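Local coordinates for MGS-M5 (Unidentified, PDB 4Q3N), which probably catalyses the NAD-dependent interconversion of L-lactate and pyruvate, as a tetrameric L-lactate dehydrogenase from a deep-sea brine metagenome, at residues A21-G26 with M59-G64; A151-E156 with E180-S185. All coordinates share one frame; numbering follows the deposited sequence. Where two conformers were deposited one is given.

Contact 1 (A21-G26 with M59-G64); sequences AMVNQG and MSIKAG
No ring or other flat group takes part where Val23 meets Met59 and Ile61; aliphatic branches and a thioether make the contact. CG2 of Val23, placed beside the backbone N by chi1 172°, points to the strand and touches both partners. Its closest partner is Ile61 CD1, 3.7 Å from Val23 CG2, and the extended Ile61 chain (chi2 179°) carries that methyl out from the strand toward the helix. Met59 SD comes to 4.0 Å from the same CG2 and to 3.8 Å from Val23 CA, resting against the helix backbone. A bend at the last torsion of Met59 (chi3 66°) turns Met59 CE back toward its own strand, still 4.1 Å from Val23 CG2.

Leu52 touches all three residues, and Met236 of the second subunit packs on Val23. The helix ends just beyond in a Schellman motif with Gly26 as its C-prime residue. The contact joins the first Rossmann helix to edge strand 60-63 of the parallel sheet and the residue that leads into it. With no hydrogen bond between the segments, cohesion comes from dispersion, in which the polarisable sulfur shares, and from burial of apolar surface.

Contact 2 (A151-E156 with E180-S185); sequences ARLRYE and EFVCWS
Leu153 is the one helix residue that reaches the segment 180-185, and it does so with both of its methyls. The apolar contacts come first. CG stands anti to the backbone N (chi1 175°), which projects the fork from helix 147-161; Leu153 CD2 lies 3.9 Å from Val182 CG1, while Leu153 CD1 lies 4.0 Å from Trp184 CH2. CD1 approaches the indole obliquely, at the far corner of its six-membered ring. Ile212 and Ala170 also touch Leu153, extending the cluster to helix 206-227 and strand 168-173.

The aromatic interaction lies within 180-185. Val182 CG1 sits over the centre of the six-membered ring of Trp184, 3.3 Å above its plane, in a CH-pi contact. One valine methyl thereby meets the leucine and one face of the indole. An inverse gamma turn centred on Cys183 brings the two side chains together; its bond, from Trp184 N to Val182 O at 3.1 Å, is weak.

Polar interactions lie around this core and do not bridge the segments. Arg152 NH1 and Glu180 OE2 stay 6.5 Å apart and form no bond. Glu156 OE2 lies in the plane of the Tyr155 ring, at its edge, while Glu156 OE1 forms a salt bridge with Lys215. On the helix, Ala151, Arg152, Arg154 and Tyr155 pack against the second subunit.

As in other lactate dehydrogenases, the start of this helix probably borders the substrate pocket; Leu153, midway along it, packs on edge strand 181-182 of the antiparallel sheet in the C-terminal domain and on Trp184 across the gamma turn. Since methyls and an indole carbon form the entire junction, it depends on shape and dispersion, with directional bonding left to the flanking polar residues.

Overall arrangement
Contact 1 belongs to the NAD-binding domain and contact 2 to the C-terminal alpha/beta domain. They lie on opposite sides of the chain's centre, with contact centres 31 Å apart and nearest atoms about 12 Å apart, so neither touches the other. Both nevertheless adjoin the second subunit. Asn49 illustrates this connection: its ND2 bonds to Ile61 O of contact 1 within the chain, while Asn49 of the second subunit packs on Tyr155 of contact 2. The sodium ion, at a site formed by Ile198, Met201 and Ile204, is about 12 Å from the Trp184 side chain, on the side of contact 2 but well separated from it.

Contact 1 (A21-G26 with M59-G64)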
ATOM      1  N   ALA A  21       7.307  11.668   4.254  1.00 20.96           N
ATOM      2  CA  ALA A  21       6.316  11.122   3.317  1.00 20.47           C
ATOM      3  C   ALA A  21       6.833   9.820   2.703  1.00 20.89           C
ATOM      4  O   ALA A  21       6.061   8.835   2.563  1.00 21.42           O
ATOM      5  CB  ALA A  21       5.945  12.189   2.210  1.00 17.88           C
ATOM      6  N   MET A  22       8.130   9.783   2.359  1.00 20.95           N
ATOM      7  CA  MET A  22       8.744   8.535   1.842  1.00 22.56           C
ATOM      8  C   MET A  22       8.702   7.399   2.837  1.00 22.94           C
ATOM      9  O   MET A  22       8.444   6.251   2.449  1.00 24.74           O
ATOM     10  CB  MET A  22      10.204   8.752   1.420  1.00 20.66           C
ATOM     11  CG  MET A  22      10.261   9.459   0.032  1.00 23.53           C
ATOM     12  SD  MET A  22      11.816   9.130  -0.767  1.00 29.15           S
ATOM     13  CE  MET A  22      12.865  10.018   0.341  1.00 26.61           C
ATOM     14  N   VAL A  23       8.985   7.709   4.102  1.00 20.55           N
ATOM     15  CA  VAL A  23       8.893   6.703   5.159  1.00 21.19           C
ATOM     16  C   VAL A  23       7.460   6.162   5.270  1.00 20.29           C
ATOM     17  O   VAL A  23       7.246   4.947   5.409  1.00 21.81           O
ATOM     18  CB  VAL A  23       9.330   7.266   6.508  1.00 22.17           C
ATOM     19  CG1 VAL A  23       9.039   6.264   7.653  1.00 22.47           C
ATOM     20  CG2 VAL A  23      10.827   7.597   6.458  1.00 20.76           C
ATOM     21  N   ASN A  24       6.467   7.038   5.237  1.00 18.17           N
ATOM     22  CA  ASN A  24       5.098   6.564   5.351  1.00 18.91           C
ATOM     23  C   ASN A  24       4.577   5.833   4.101  1.00 20.26           C
ATOM     24  O   ASN A  24       3.666   5.051   4.213  1.00 21.25           O
ATOM     25  CB  ASN A  24       4.210   7.742   5.666  1.00 19.98           C
ATOM     26  CG  ASN A  24       4.307   8.108   7.153  1.00 21.75           C
ATOM     27  OD1 ASN A  24       3.656   7.453   7.970  1.00 22.76           O
ATOM     28  ND2 ASN A  24       5.157   9.095   7.510  1.00 21.45           N
ATOM     29  N   GLN A  25       5.113   6.178   2.925  1.00 19.89           N
ATOM     30  CA  GLN A  25       4.745   5.490   1.695  1.00 23.21           C
ATOM     31  C   GLN A  25       5.654   4.282   1.440  1.00 24.14           C
ATOM     32  O   GLN A  25       5.375   3.526   0.536  1.00 24.83           O
ATOM     33  CB  GLN A  25       4.799   6.451   0.478  1.00 24.18           C
ATOM     34  CG  GLN A  25       3.724   7.567   0.547  1.00 24.86           C
ATOM     35  CD  GLN A  25       3.561   8.253  -0.799  1.00 29.03           C
ATOM     36  OE1 GLN A  25       3.696   7.597  -1.856  1.00 24.72           O
ATOM     37  NE2 GLN A  25       3.307   9.587  -0.793  1.00 25.45           N
ATOM     38  N   GLY A  26       6.743   4.118   2.189  1.00 21.76           N
ATOM     39  CA  GLY A  26       7.721   3.060   1.847  1.00 22.56           C
ATOM     40  C   GLY A  26       8.315   3.185   0.439  1.00 22.75           C
ATOM     41  O   GLY A  26       8.479   2.204  -0.285  1.00 21.19           O
ATOM     42  N   MET A  59      13.383   0.010   6.523  1.00 22.26           N
ATOM     43  CA  MET A  59      14.269   1.010   5.936  1.00 22.46           C
ATOM     44  C   MET A  59      15.515   1.177   6.735  1.00 25.71           C
ATOM     45  O   MET A  59      15.542   0.860   7.913  1.00 26.14           O
ATOM     46  CB  MET A  59      13.562   2.391   5.852  1.00 21.32           C
ATOM     47  CG  MET A  59      12.362   2.367   4.908  1.00 22.04           C
ATOM     48  SD  MET A  59      11.515   3.958   4.820  1.00 26.95           S
ATOM     49  CE  MET A  59      12.776   4.985   4.040  1.00 24.11           C
ATOM     50  N   SER A  60      16.544   1.695   6.075  1.00 25.59           N
ATOM     51  CA  SER A  60      17.782   2.128   6.710  0.50 27.02           C
ATOM     52  C   SER A  60      17.839   3.647   6.615  1.00 27.19           C
ATOM     53  O   SER A  60      17.836   4.204   5.509  1.00 26.65           O
ATOM     54  CB  SER A  60      18.995   1.523   6.018  0.50 28.64           C
ATOM     55  OG  SER A  60      19.224   0.203   6.442  0.50 29.90           O
ATOM     56  N   ILE A  61      17.860   4.333   7.750  1.00 25.79           N
ATOM     57  CA  ILE A  61      17.886   5.802   7.740  1.00 23.59           C
ATOM     58  C   ILE A  61      19.001   6.333   8.641  1.00 25.41           C
ATOM     59  O   ILE A  61      19.122   5.893   9.790  1.00 22.96           O
ATOM     60  CB  ILE A  61      16.540   6.411   8.231  1.00 26.68           C
ATOM     61  CG1 ILE A  61      15.350   5.817   7.453  1.00 25.83           C
ATOM     62  CG2 ILE A  61      16.586   7.997   8.149  1.00 22.30           C
ATOM     63  CD1 ILE A  61      13.994   6.410   7.957  1.00 23.61           C
ATOM     64  N   LYS A  62      19.830   7.238   8.122  1.00 23.83           N
ATOM     65  CA  LYS A  62      20.881   7.813   8.965  1.00 25.14           C
ATOM     66  C   LYS A  62      21.231   9.242   8.537  1.00 25.76           C
ATOM     67  O   LYS A  62      20.924   9.657   7.413  1.00 24.57           O
ATOM     68  CB  LYS A  62      22.129   6.949   8.905  1.00 29.11           C
ATOM     69  CG  LYS A  62      22.900   7.150   7.646  1.00 31.86           C
ATOM     70  CD  LYS A  62      24.144   6.234   7.598  1.00 37.66           C
ATOM     71  CE  LYS A  62      24.933   6.495   6.311  1.00 40.95           C
ATOM     72  NZ  LYS A  62      26.314   6.001   6.428  1.00 45.05           N
ATOM     73  N   ALA A  63      21.872  10.014   9.428  1.00 26.66           N
ATOM     74  CA  ALA A  63      22.460  11.286   9.001  1.00 26.83           C
ATOM     75  C   ALA A  63      23.792  10.928   8.376  1.00 30.14           C
ATOM     76  O   ALA A  63      24.462  10.050   8.891  1.00 31.60           O
ATOM     77  CB  ALA A  63      22.689  12.288  10.258  1.00 23.19           C
ATOM     78  N   GLY A  64      24.222  11.585   7.307  1.00 28.81           N
ATOM     79  CA  GLY A  64      25.525  11.210   6.757  1.00 29.94           C
ATOM     80  C   GLY A  64      26.316  12.395   6.251  1.00 32.86           C
ATOM     81  O   GLY A  64      26.039  13.523   6.659  1.00 31.75           O
TER

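Contact 2 (A151-E156 with E180-S185)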
ATOM      1  N   ALA A 151      -0.529  19.794  -9.147  1.00 23.83           N
ATOM      2  CA  ALA A 151      -1.376  19.138  -8.150  1.00 23.76           C
ATOM      3  C   ALA A 151      -2.385  20.111  -7.560  1.00 23.88           C
ATOM      4  O   ALA A 151      -3.496  19.733  -7.239  1.00 24.19           O
ATOM      5  CB  ALA A 151      -0.529  18.525  -7.013  1.00 22.59           C
ATOM      6  N   ARG A 152      -1.985  21.365  -7.355  1.00 22.84           N
ATOM      7  CA  ARG A 152      -2.905  22.368  -6.864  1.00 21.54           C
ATOM      8  C   ARG A 152      -4.029  22.613  -7.857  1.00 22.86           C
ATOM      9  O   ARG A 152      -5.190  22.756  -7.494  1.00 24.36           O
ATOM     10  CB  ARG A 152      -2.151  23.701  -6.594  1.00 21.88           C
ATOM     11  CG  ARG A 152      -1.184  23.592  -5.413  1.00 22.82           C
ATOM     12  CD  ARG A 152      -0.401  24.918  -5.181  1.00 23.52           C
ATOM     13  NE  ARG A 152       0.265  24.916  -3.875  1.00 25.54           N
ATOM     14  CZ  ARG A 152       1.454  25.465  -3.679  1.00 26.60           C
ATOM     15  NH1 ARG A 152       2.137  26.044  -4.700  1.00 27.28           N
ATOM     16  NH2 ARG A 152       1.966  25.421  -2.486  1.00 24.52           N
ATOM     17  N   LEU A 153      -3.652  22.773  -9.114  1.00 22.76           N
ATOM     18  CA  LEU A 153      -4.634  22.939 -10.195  1.00 23.28           C
ATOM     19  C   LEU A 153      -5.660  21.781 -10.219  1.00 23.90           C
ATOM     20  O   LEU A 153      -6.869  22.004 -10.301  1.00 24.59           O
ATOM     21  CB  LEU A 153      -3.923  22.965 -11.552  1.00 23.09           C
ATOM     22  CG  LEU A 153      -4.785  23.002 -12.818  1.00 24.66           C
ATOM     23  CD1 LEU A 153      -5.504  24.359 -12.904  1.00 27.56           C
ATOM     24  CD2 LEU A 153      -3.931  22.806 -14.061  1.00 25.03           C
ATOM     25  N   ARG A 154      -5.168  20.547 -10.165  1.00 23.74           N
ATOM     26  CA  ARG A 154      -6.055  19.380 -10.164  0.50 23.17           C
ATOM     27  C   ARG A 154      -6.976  19.399  -8.950  1.00 24.45           C
ATOM     28  O   ARG A 154      -8.193  19.183  -9.072  1.00 25.13           O
ATOM     29  CB  ARG A 154      -5.231  18.088 -10.197  0.50 22.27           C
ATOM     30  CG  ARG A 154      -4.262  18.043 -11.365  0.50 23.03           C
ATOM     31  CD  ARG A 154      -3.302  16.886 -11.205  0.50 24.23           C
ATOM     32  NE  ARG A 154      -3.919  15.631 -11.597  0.50 23.56           N
ATOM     33  CZ  ARG A 154      -3.280  14.467 -11.608  0.50 25.85           C
ATOM     34  NH1 ARG A 154      -2.000  14.405 -11.260  0.50 25.32           N
ATOM     35  NH2 ARG A 154      -3.916  13.376 -12.011  0.50 25.11           N
ATOM     36  N   TYR A 155      -6.413  19.706  -7.778  1.00 23.29           N
ATOM     37  CA  TYR A 155      -7.250  19.875  -6.590  1.00 24.15           C
ATOM     38  C   TYR A 155      -8.339  20.918  -6.801  1.00 25.84           C
ATOM     39  O   TYR A 155      -9.515  20.682  -6.481  1.00 25.99           O
ATOM     40  CB  TYR A 155      -6.397  20.272  -5.341  1.00 23.95           C
ATOM     41  CG  TYR A 155      -7.276  20.694  -4.165  1.00 26.73           C
ATOM     42  CD1 TYR A 155      -7.999  19.749  -3.401  1.00 28.27           C
ATOM     43  CD2 TYR A 155      -7.430  22.041  -3.838  1.00 27.78           C
ATOM     44  CE1 TYR A 155      -8.835  20.171  -2.332  1.00 29.89           C
ATOM     45  CE2 TYR A 155      -8.230  22.452  -2.774  1.00 31.03           C
ATOM     46  CZ  TYR A 155      -8.927  21.534  -2.039  1.00 31.83           C
ATOM     47  OH  TYR A 155      -9.710  21.998  -1.017  1.00 35.61           O
ATOM     48  N   GLU A 156      -7.987  22.084  -7.348  1.00 26.07           N
ATOM     49  CA  GLU A 156      -8.987  23.161  -7.445  1.00 26.13           C
ATOM     50  C   GLU A 156     -10.124  22.768  -8.402  1.00 26.03           C
ATOM     51  O   GLU A 156     -11.291  22.973  -8.116  1.00 28.46           O
ATOM     52  CB  GLU A 156      -8.357  24.479  -7.929  1.00 27.32           C
ATOM     53  CG  GLU A 156      -7.324  25.108  -6.926  1.00 34.29           C
ATOM     54  CD  GLU A 156      -7.955  25.553  -5.606  1.00 38.24           C
ATOM     55  OE1 GLU A 156      -9.198  25.677  -5.562  1.00 38.84           O
ATOM     56  OE2 GLU A 156      -7.191  25.782  -4.619  1.00 39.60           O
ATOM     57  N   GLU A 180       4.109  31.407 -14.332  1.00 33.03           N
ATOM     58  CA  GLU A 180       3.490  30.134 -14.717  1.00 32.86           C
ATOM     59  C   GLU A 180       2.116  30.325 -15.333  1.00 30.48           C
ATOM     60  O   GLU A 180       1.474  31.329 -15.145  1.00 30.94           O
ATOM     61  CB  GLU A 180       3.314  29.208 -13.537  1.00 34.65           C
ATOM     62  CG  GLU A 180       2.265  29.742 -12.551  1.00 40.63           C
ATOM     63  CD  GLU A 180       2.355  29.042 -11.224  1.00 45.18           C
ATOM     64  OE1 GLU A 180       3.334  28.292 -11.044  1.00 43.27           O
ATOM     65  OE2 GLU A 180       1.463  29.221 -10.380  1.00 52.02           O
ATOM     66  N   PHE A 181       1.625  29.324 -16.035  1.00 28.06           N
ATOM     67  CA  PHE A 181       0.338  29.505 -16.690  1.00 29.61           C
ATOM     68  C   PHE A 181      -0.323  28.136 -16.853  1.00 27.70           C
ATOM     69  O   PHE A 181       0.350  27.093 -16.786  1.00 25.99           O
ATOM     70  CB  PHE A 181       0.505  30.191 -18.062  1.00 32.37           C
ATOM     71  CG  PHE A 181       1.291  29.353 -19.063  1.00 34.10           C
ATOM     72  CD1 PHE A 181       2.687  29.395 -19.068  1.00 34.70           C
ATOM     73  CD2 PHE A 181       0.636  28.512 -19.966  1.00 34.60           C
ATOM     74  CE1 PHE A 181       3.416  28.611 -19.950  1.00 35.97           C
ATOM     75  CE2 PHE A 181       1.341  27.720 -20.865  1.00 34.89           C
ATOM     76  CZ  PHE A 181       2.745  27.773 -20.872  1.00 35.12           C
ATOM     77  N   VAL A 182      -1.641  28.125 -17.024  1.00 29.26           N
ATOM     78  CA  VAL A 182      -2.357  26.870 -17.198  1.00 28.42           C
ATOM     79  C   VAL A 182      -2.377  26.523 -18.659  1.00 29.84           C
ATOM     80  O   VAL A 182      -2.672  27.357 -19.491  1.00 29.56           O
ATOM     81  CB  VAL A 182      -3.834  26.942 -16.740  1.00 30.87           C
ATOM     82  CG1 VAL A 182      -4.498  25.548 -16.830  1.00 27.76           C
ATOM     83  CG2 VAL A 182      -3.960  27.526 -15.362  1.00 28.65           C
ATOM     84  N   CYS A 183      -2.110  25.276 -18.977  1.00 30.95           N
ATOM     85  CA  CYS A 183      -2.292  24.849 -20.351  1.00 31.23           C
ATOM     86  C   CYS A 183      -3.749  24.359 -20.509  1.00 31.43           C
ATOM     87  O   CYS A 183      -4.040  23.163 -20.365  1.00 30.16           O
ATOM     88  CB  CYS A 183      -1.271  23.747 -20.685  1.00 32.54           C
ATOM     89  SG  CYS A 183      -1.438  23.127 -22.338  1.00 35.67           S
ATOM     90  N   TRP A 184      -4.680  25.283 -20.743  1.00 29.79           N
ATOM     91  CA  TRP A 184      -6.079  24.871 -20.894  1.00 29.65           C
ATOM     92  C   TRP A 184      -6.361  24.133 -22.210  1.00 29.84           C
ATOM     93  O   TRP A 184      -7.356  23.447 -22.292  1.00 28.47           O
ATOM     94  CB  TRP A 184      -7.024  26.088 -20.803  1.00 30.78           C
ATOM     95  CG  TRP A 184      -7.068  26.753 -19.404  1.00 29.85           C
ATOM     96  CD1 TRP A 184      -6.732  28.055 -19.076  1.00 32.75           C
ATOM     97  CD2 TRP A 184      -7.524  26.145 -18.197  1.00 30.26           C
ATOM     98  NE1 TRP A 184      -6.931  28.272 -17.732  1.00 31.46           N
ATOM     99  CE2 TRP A 184      -7.411  27.123 -17.159  1.00 30.90           C
ATOM    100  CE3 TRP A 184      -8.006  24.863 -17.879  1.00 30.00           C
ATOM    101  CZ2 TRP A 184      -7.781  26.864 -15.838  1.00 30.88           C
ATOM    102  CZ3 TRP A 184      -8.349  24.588 -16.553  1.00 30.41           C
ATOM    103  CH2 TRP A 184      -8.224  25.583 -15.543  1.00 30.40           C
ATOM    104  N   SER A 185      -5.544  24.331 -23.256  1.00 30.50           N
ATOM    105  CA  SER A 185      -5.846  23.737 -24.565  1.00 31.90           C
ATOM    106  C   SER A 185      -5.670  22.213 -24.525  1.00 31.25           C
ATOM    107  O   SER A 185      -6.221  21.497 -25.379  1.00 33.52           O
ATOM    108  CB  SER A 185      -4.949  24.316 -25.651  1.00 33.18           C
ATOM    109  OG  SER A 185      -3.582  24.020 -25.337  1.00 32.42           O
TER